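BtGH115A (Bacteroides thetaiotaomicron, PDB 5BY3) acts as a family GH115 4-O-methyl-alpha-glucuronidase specific for decorated arabinogalactans. Local coordinates at residues 261-265 with 302-306; 276-281 with 325-330. One frame throughout, in Å; residues are numbered along the deposited sequence.

Interaction 1 of 2, residues 261-265 with 302-306; sequences GAYDY and MQGAK
At the N-cap of helix 265-283, D264 presses its carboxylate against the backbone of Q303 and G304 in the loop that leads into helix 308-329. The two oxygens of this carboxylate have different roles. OD1 accepts the backbone N-H of N267, which caps the first turn of the helix. D264 OD2 lies over the face of the Q303-G304 peptide group, 3.1 Å from Q303 C and 3.0 Å from G304 CA; although G304 N is as near, the angle is too poor for a hydrogen bond. With CG anti to the backbone N (chi1 -180°), D264 reaches across to the facing loop. Q303 returns the contact in the other direction. Its extended side chain runs alongside the backbone of 262-264 and lays the flat of its amide beneath the carbonyl of Y263, whose O stands almost directly above Q303 CD at 3.3 Å. The end of the amide reaches A262, with Q303 OE1 3.7 Å from A262 CB. Y263 itself is the centre of an inverse gamma turn, and its ring meets W255 edge-to-face. The contact brings together the loops that lead into two consecutive outer helices of a TIM barrel, one of them started by an aspartate N-cap.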
ATOM      1  N   GLY A 261       9.420  25.698  24.149  1.00 47.06           N
ATOM      2  CA  GLY A 261       8.829  26.808  23.408  1.00 45.19           C
ATOM      3  C   GLY A 261       8.210  26.323  22.127  1.00 49.03           C
ATOM      4  O   GLY A 261       7.913  25.140  21.980  1.00 49.19           O
ATOM      5  N   ALA A 262       7.984  27.232  21.200  1.00 53.11           N
ATOM      6  CA  ALA A 262       7.325  26.863  19.949  1.00 57.84           C
ATOM      7  C   ALA A 262       8.246  26.056  18.983  1.00 59.25           C
ATOM      8  O   ALA A 262       9.459  26.303  18.927  1.00 61.79           O
ATOM      9  CB  ALA A 262       6.724  28.101  19.273  1.00 49.72           C
ATOM     10  N   TYR A 263       7.646  25.098  18.254  1.00 57.62           N
ATOM     11  CA  TYR A 263       8.283  24.341  17.161  1.00 49.02           C
ATOM     12  C   TYR A 263       8.282  25.193  15.909  1.00 51.00           C
ATOM     13  O   TYR A 263       7.495  24.992  14.961  1.00 52.01           O
ATOM     14  CB  TYR A 263       7.560  23.018  16.938  1.00 46.84           C
ATOM     15  CG  TYR A 263       8.169  22.087  15.910  1.00 46.24           C
ATOM     16  CD1 TYR A 263       9.373  21.425  16.157  1.00 47.11           C
ATOM     17  CD2 TYR A 263       7.505  21.823  14.695  1.00 46.57           C
ATOM     18  CE1 TYR A 263       9.912  20.535  15.217  1.00 49.99           C
ATOM     19  CE2 TYR A 263       8.035  20.953  13.746  1.00 47.04           C
ATOM     20  CZ  TYR A 263       9.243  20.308  14.012  1.00 53.02           C
ATOM     21  OH  TYR A 263       9.779  19.437  13.089  1.00 54.24           O
ATOM     22  N   ASP A 264       9.200  26.152  15.918  1.00 52.24           N
ATOM     23  CA  ASP A 264       9.188  27.281  15.012  1.00 56.08           C
ATOM     24  C   ASP A 264      10.646  27.658  14.791  1.00 57.60           C
ATOM     25  O   ASP A 264      11.368  28.003  15.759  1.00 51.25           O
ATOM     26  CB  ASP A 264       8.422  28.453  15.677  1.00 60.55           C
ATOM     27  CG  ASP A 264       8.350  29.679  14.798  1.00 63.12           C
ATOM     28  OD1 ASP A 264       9.330  30.444  14.735  1.00 69.01           O
ATOM     29  OD2 ASP A 264       7.311  29.871  14.155  1.00 66.45           O
ATOM     30  N   TYR A 265      11.086  27.586  13.534  1.00 51.63           N
ATOM     31  CA  TYR A 265      12.497  27.816  13.267  1.00 57.33           C
ATOM     32  C   TYR A 265      12.794  29.302  13.091  1.00 61.18           C
ATOM     33  O   TYR A 265      13.884  29.765  13.438  1.00 64.87           O
ATOM     34  CB  TYR A 265      12.990  26.989  12.075  1.00 53.05           C
ATOM     35  CG  TYR A 265      14.418  26.503  12.202  1.00 51.14           C
ATOM     36  CD1 TYR A 265      14.738  25.483  13.094  1.00 52.16           C
ATOM     37  CD2 TYR A 265      15.456  27.047  11.412  1.00 52.46           C
ATOM     38  CE1 TYR A 265      16.038  25.016  13.221  1.00 53.20           C
ATOM     39  CE2 TYR A 265      16.762  26.573  11.511  1.00 47.18           C
ATOM     40  CZ  TYR A 265      17.043  25.554  12.418  1.00 52.97           C
ATOM     41  OH  TYR A 265      18.309  25.055  12.589  1.00 52.18           O
HETATM   42  N   MSE A 302       3.935  24.608   8.580  1.00 83.55           N
HETATM   43  CA  MSE A 302       4.972  24.946   9.595  1.00 81.96           C
HETATM   44  C   MSE A 302       4.522  26.231  10.266  1.00 74.12           C
HETATM   45  O   MSE A 302       3.739  27.028   9.700  1.00 68.54           O
HETATM   46  CB  MSE A 302       6.404  25.138   9.082  1.00 71.01           C
HETATM   47  CG  MSE A 302       6.338  26.160   7.951  1.00 73.14           C
HETATM   48 SE   MSE A 302       8.097  26.420   7.166  1.00 80.79          SE
HETATM   49  CE  MSE A 302       7.724  25.356   5.569  1.00 61.24           C
ATOM     50  N   GLN A 303       5.012  26.426  11.486  1.00 68.99           N
ATOM     51  CA  GLN A 303       4.789  27.656  12.220  1.00 66.34           C
ATOM     52  C   GLN A 303       5.760  28.715  11.707  1.00 67.05           C
ATOM     53  O   GLN A 303       6.823  28.368  11.175  1.00 63.71           O
ATOM     54  CB  GLN A 303       5.001  27.397  13.705  1.00 64.80           C
ATOM     55  CG  GLN A 303       4.378  26.094  14.201  1.00 58.02           C
ATOM     56  CD  GLN A 303       4.403  25.997  15.700  1.00 55.67           C
ATOM     57  OE1 GLN A 303       4.715  26.969  16.388  1.00 63.76           O
ATOM     58  NE2 GLN A 303       4.094  24.817  16.225  1.00 61.40           N
ATOM     59  N   GLY A 304       5.375  29.990  11.825  1.00 65.60           N
ATOM     60  CA  GLY A 304       6.311  31.122  11.665  1.00 64.93           C
ATOM     61  C   GLY A 304       6.461  31.680  10.269  1.00 65.43           C
ATOM     62  O   GLY A 304       7.015  32.780  10.084  1.00 59.78           O
ATOM     63  N   ALA A 305       5.979  30.912   9.290  1.00 72.84           N
ATOM     64  CA  ALA A 305       5.842  31.395   7.911  1.00 79.10           C
ATOM     65  C   ALA A 305       4.421  31.179   7.411  1.00 79.88           C
ATOM     66  O   ALA A 305       3.782  30.178   7.766  1.00 76.29           O
ATOM     67  CB  ALA A 305       6.857  30.728   6.993  1.00 81.95           C
ATOM     68  N   LYS A 306       3.934  32.131   6.606  1.00 84.13           N
ATOM     69  CA  LYS A 306       2.550  32.117   6.108  1.00 85.77           C
ATOM     70  C   LYS A 306       2.513  31.792   4.614  1.00 90.14           C
ATOM     71  O   LYS A 306       1.835  30.845   4.196  1.00 92.92           O
ATOM     72  CB  LYS A 306       1.837  33.446   6.412  1.00 80.72           C
ATOM     73  CG  LYS A 306       0.432  33.304   6.972  1.00 73.08           C
ATOM     74  CD  LYS A 306       0.016  34.586   7.679  1.00 77.13           C
ATOM     75  CE  LYS A 306      -1.466  34.592   8.024  1.00 75.60           C
ATOM     76  NZ  LYS A 306      -2.093  35.925   7.767  1.00 61.93           N
TER

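Interaction 2 of 2, residues 276-281 with 325-330; sequences WEDRVK and LLEKYV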
ATOM      1  N   TRP A 276      16.650  18.344  17.702  1.00 47.99           N
ATOM      2  CA  TRP A 276      17.192  17.486  16.633  1.00 44.85           C
ATOM      3  C   TRP A 276      18.550  16.868  17.000  1.00 55.18           C
ATOM      4  O   TRP A 276      18.716  15.639  16.915  1.00 59.51           O
ATOM      5  CB  TRP A 276      17.337  18.297  15.349  1.00 42.63           C
ATOM      6  CG  TRP A 276      16.090  18.731  14.718  1.00 39.72           C
ATOM      7  CD1 TRP A 276      14.854  18.155  14.855  1.00 42.39           C
ATOM      8  CD2 TRP A 276      15.926  19.799  13.798  1.00 39.82           C
ATOM      9  NE1 TRP A 276      13.931  18.820  14.112  1.00 40.69           N
ATOM     10  CE2 TRP A 276      14.555  19.820  13.424  1.00 40.88           C
ATOM     11  CE3 TRP A 276      16.788  20.750  13.253  1.00 40.59           C
ATOM     12  CZ2 TRP A 276      14.026  20.756  12.522  1.00 42.38           C
ATOM     13  CZ3 TRP A 276      16.269  21.675  12.340  1.00 37.31           C
ATOM     14  CH2 TRP A 276      14.891  21.672  11.988  1.00 43.68           C
ATOM     15  N   GLU A 277      19.480  17.725  17.454  1.00 57.56           N
ATOM     16  CA  GLU A 277      20.871  17.363  17.763  1.00 58.12           C
ATOM     17  C   GLU A 277      21.019  16.209  18.728  1.00 55.06           C
ATOM     18  O   GLU A 277      21.801  15.286  18.480  1.00 60.73           O
ATOM     19  CB  GLU A 277      21.644  18.573  18.296  1.00 67.38           C
ATOM     20  CG  GLU A 277      23.025  18.248  18.867  1.00 71.65           C
ATOM     21  CD  GLU A 277      23.722  19.467  19.435  1.00 78.40           C
ATOM     22  OE1 GLU A 277      24.721  19.930  18.816  1.00 73.47           O
ATOM     23  OE2 GLU A 277      23.253  19.958  20.491  1.00 77.91           O
ATOM     24  N   ASP A 278      20.284  16.252  19.829  1.00 53.37           N
ATOM     25  CA  ASP A 278      20.421  15.222  20.849  1.00 54.44           C
ATOM     26  C   ASP A 278      20.187  13.852  20.243  1.00 58.09           C
ATOM     27  O   ASP A 278      20.861  12.884  20.596  1.00 61.45           O
ATOM     28  CB  ASP A 278      19.447  15.482  21.988  1.00 61.88           C
ATOM     29  CG  ASP A 278      19.728  16.790  22.725  1.00 65.98           C
ATOM     30  OD1 ASP A 278      20.802  17.388  22.469  1.00 65.61           O
ATOM     31  OD2 ASP A 278      18.877  17.193  23.575  1.00 58.84           O
ATOM     32  N   ARG A 279      19.238  13.812  19.299  1.00 59.64           N
ATOM     33  CA  ARG A 279      18.781  12.604  18.630  1.00 54.35           C
ATOM     34  C   ARG A 279      19.800  12.088  17.617  1.00 51.64           C
ATOM     35  O   ARG A 279      20.155  10.929  17.660  1.00 50.61           O
ATOM     36  CB  ARG A 279      17.417  12.864  17.965  1.00 49.66           C
ATOM     37  CG  ARG A 279      16.952  11.833  16.949  1.00 41.23           C
ATOM     38  CD  ARG A 279      16.712  10.437  17.537  1.00 42.73           C
ATOM     39  NE  ARG A 279      16.136  10.450  18.876  1.00 40.37           N
ATOM     40  CZ  ARG A 279      14.857  10.658  19.134  1.00 40.08           C
ATOM     41  NH1 ARG A 279      13.990  10.876  18.143  1.00 46.07           N
ATOM     42  NH2 ARG A 279      14.436  10.648  20.377  1.00 35.86           N
ATOM     43  N   VAL A 280      20.237  12.947  16.700  1.00 52.65           N
ATOM     44  CA  VAL A 280      21.333  12.632  15.784  1.00 55.31           C
ATOM     45  C   VAL A 280      22.566  12.075  16.529  1.00 63.91           C
ATOM     46  O   VAL A 280      23.203  11.168  16.025  1.00 69.44           O
ATOM     47  CB  VAL A 280      21.708  13.854  14.942  1.00 56.07           C
ATOM     48  CG1 VAL A 280      22.658  13.495  13.810  1.00 55.78           C
ATOM     49  CG2 VAL A 280      20.460  14.508  14.385  1.00 53.55           C
ATOM     50  N   LYS A 281      22.862  12.602  17.729  1.00 70.87           N
ATOM     51  CA  LYS A 281      23.933  12.112  18.599  1.00 74.11           C
ATOM     52  C   LYS A 281      23.769  10.637  18.960  1.00 71.83           C
ATOM     53  O   LYS A 281      24.708   9.856  18.795  1.00 74.05           O
ATOM     54  CB  LYS A 281      24.035  12.932  19.896  1.00 80.03           C
ATOM     55  CG  LYS A 281      24.811  14.231  19.804  1.00 84.72           C
ATOM     56  CD  LYS A 281      25.307  14.654  21.183  1.00 86.12           C
ATOM     57  CE  LYS A 281      25.766  16.109  21.184  1.00 91.76           C
ATOM     58  NZ  LYS A 281      26.205  16.612  22.523  1.00 83.86           N
ATOM     59  N   LEU A 325      24.405  18.966  11.127  1.00 52.46           N
ATOM     60  CA  LEU A 325      24.515  17.976  12.223  1.00 57.45           C
ATOM     61  C   LEU A 325      25.010  16.616  11.723  1.00 60.54           C
ATOM     62  O   LEU A 325      25.692  15.871  12.441  1.00 66.10           O
ATOM     63  CB  LEU A 325      23.167  17.748  12.905  1.00 53.55           C
ATOM     64  CG  LEU A 325      22.582  18.871  13.734  1.00 55.69           C
ATOM     65  CD1 LEU A 325      21.045  18.942  13.599  1.00 51.39           C
ATOM     66  CD2 LEU A 325      23.039  18.663  15.158  1.00 49.26           C
ATOM     67  N   LEU A 326      24.608  16.306  10.497  1.00 55.83           N
ATOM     68  CA  LEU A 326      24.978  15.091   9.810  1.00 54.43           C
ATOM     69  C   LEU A 326      26.479  15.072   9.504  1.00 56.71           C
ATOM     70  O   LEU A 326      27.143  14.070   9.863  1.00 52.34           O
ATOM     71  CB  LEU A 326      24.099  14.906   8.559  1.00 50.77           C
ATOM     72  CG  LEU A 326      22.572  14.683   8.773  1.00 47.61           C
ATOM     73  CD1 LEU A 326      21.907  14.367   7.450  1.00 44.32           C
ATOM     74  CD2 LEU A 326      22.237  13.603   9.799  1.00 43.14           C
ATOM     75  N   GLU A 327      26.997  16.164   8.889  1.00 53.93           N
ATOM     76  CA  GLU A 327      28.465  16.476   8.827  1.00 55.06           C
ATOM     77  C   GLU A 327      29.210  16.210  10.144  1.00 55.60           C
ATOM     78  O   GLU A 327      30.126  15.388  10.182  1.00 60.29           O
ATOM     79  CB  GLU A 327      28.767  17.903   8.365  1.00 54.46           C
ATOM     80  CG  GLU A 327      28.355  18.208   6.932  1.00 64.74           C
ATOM     81  CD  GLU A 327      29.201  19.269   6.233  1.00 73.38           C
ATOM     82  OE1 GLU A 327      30.311  19.599   6.719  1.00 81.12           O
ATOM     83  OE2 GLU A 327      28.760  19.749   5.158  1.00 69.96           O
ATOM     84  N   LYS A 328      28.765  16.860  11.213  1.00 52.69           N
ATOM     85  CA  LYS A 328      29.374  16.767  12.537  1.00 58.78           C
ATOM     86  C   LYS A 328      29.255  15.417  13.308  1.00 61.85           C
ATOM     87  O   LYS A 328      30.216  15.043  13.977  1.00 68.92           O
ATOM     88  CB  LYS A 328      28.898  17.974  13.387  1.00 59.88           C
ATOM     89  CG  LYS A 328      29.281  18.012  14.862  1.00 54.76           C
ATOM     90  CD  LYS A 328      28.818  19.350  15.401  1.00 67.69           C
ATOM     91  CE  LYS A 328      29.349  19.664  16.788  1.00 76.32           C
ATOM     92  NZ  LYS A 328      29.150  21.116  17.049  1.00 74.25           N
ATOM     93  N   TYR A 329      28.125  14.701  13.244  1.00 58.32           N
ATOM     94  CA  TYR A 329      28.020  13.410  13.984  1.00 59.13           C
ATOM     95  C   TYR A 329      27.911  12.110  13.165  1.00 62.80           C
ATOM     96  O   TYR A 329      28.093  11.010  13.725  1.00 53.57           O
ATOM     97  CB  TYR A 329      26.909  13.412  15.051  1.00 57.14           C
ATOM     98  CG  TYR A 329      26.946  14.572  15.980  1.00 67.83           C
ATOM     99  CD1 TYR A 329      27.700  14.528  17.159  1.00 72.16           C
ATOM    100  CD2 TYR A 329      26.230  15.734  15.688  1.00 72.90           C
ATOM    101  CE1 TYR A 329      27.746  15.623  18.023  1.00 72.17           C
ATOM    102  CE2 TYR A 329      26.267  16.829  16.544  1.00 77.46           C
ATOM    103  CZ  TYR A 329      27.026  16.771  17.707  1.00 73.03           C
ATOM    104  OH  TYR A 329      27.047  17.865  18.543  1.00 74.27           O
ATOM    105  N   VAL A 330      27.586  12.200  11.873  1.00 60.67           N
ATOM    106  CA  VAL A 330      27.351  10.955  11.116  1.00 61.03           C
ATOM    107  C   VAL A 330      28.475  10.697  10.117  1.00 63.39           C
ATOM    108  O   VAL A 330      29.101   9.633  10.163  1.00 66.79           O
ATOM    109  CB  VAL A 330      25.927  10.829  10.454  1.00 62.95           C
ATOM    110  CG1 VAL A 330      25.690   9.420   9.908  1.00 59.70           C
ATOM    111  CG2 VAL A 330      24.800  11.170  11.430  1.00 57.59           C
TER
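Y329 projects from the last turn of helix 308-329 toward E277 and K281, one turn apart on helix 265-283. Its hydroxyl donates to E277 OE1 at 3.1 Å, arriving from above the carboxylate plane, 52° out of it; ring and carboxylate planes stand perpendicular. E277 attains this position with CG anti to its own N (chi1 170°) and an extended chain. Aliphatic carbons cover both faces of the phenol ring: K281 CG makes a CH-pi contact 3.9 Å from the centroid, while CG of K328 lies over the opposite face toward the rim. Farther along the K281 chain, CE comes within 3.4 Å of Y329 OH. The helices belong to the outer layer of the TIM barrel, where they flank strand 290-291 in sequence; their local axes run in roughly the same direction, 37° apart and 10.2 Å from each other at closest approach. Deeper in the interface, L325 crosses E277 at about a right angle, pushing CD2 to 3.4 Å from E277 CB, and its other methyl, CD1, packs on W276 CB. V280 turns its CG1 branch to the gap between L326 CD2 and V330 CG2, 4.0 Å from each. L326 and V330 also touch Y290 of strand 290-291.

In the fold
Interactions 1 and 2 join the same two consecutive barrel helices at different levels: 261-265 with 302-306 brings together the loops that feed them, and 276-281 with 325-330 pairs their later turns. Their centres lie 21 Å apart, yet they touch through aromatic rings on helix 265-283, where Y265 CE1 comes to 3.5 Å from W276 CZ3 with the ring planes about 25° apart. Y265 also hydrogen-bonds through its OH to D321 on helix 308-329, a further tie between the two helices, in the part between the two contacts. Both centres are about 32 Å from the centre of the chain. The bound nickel ion uses L404 and D436, neither of which belongs to these segments.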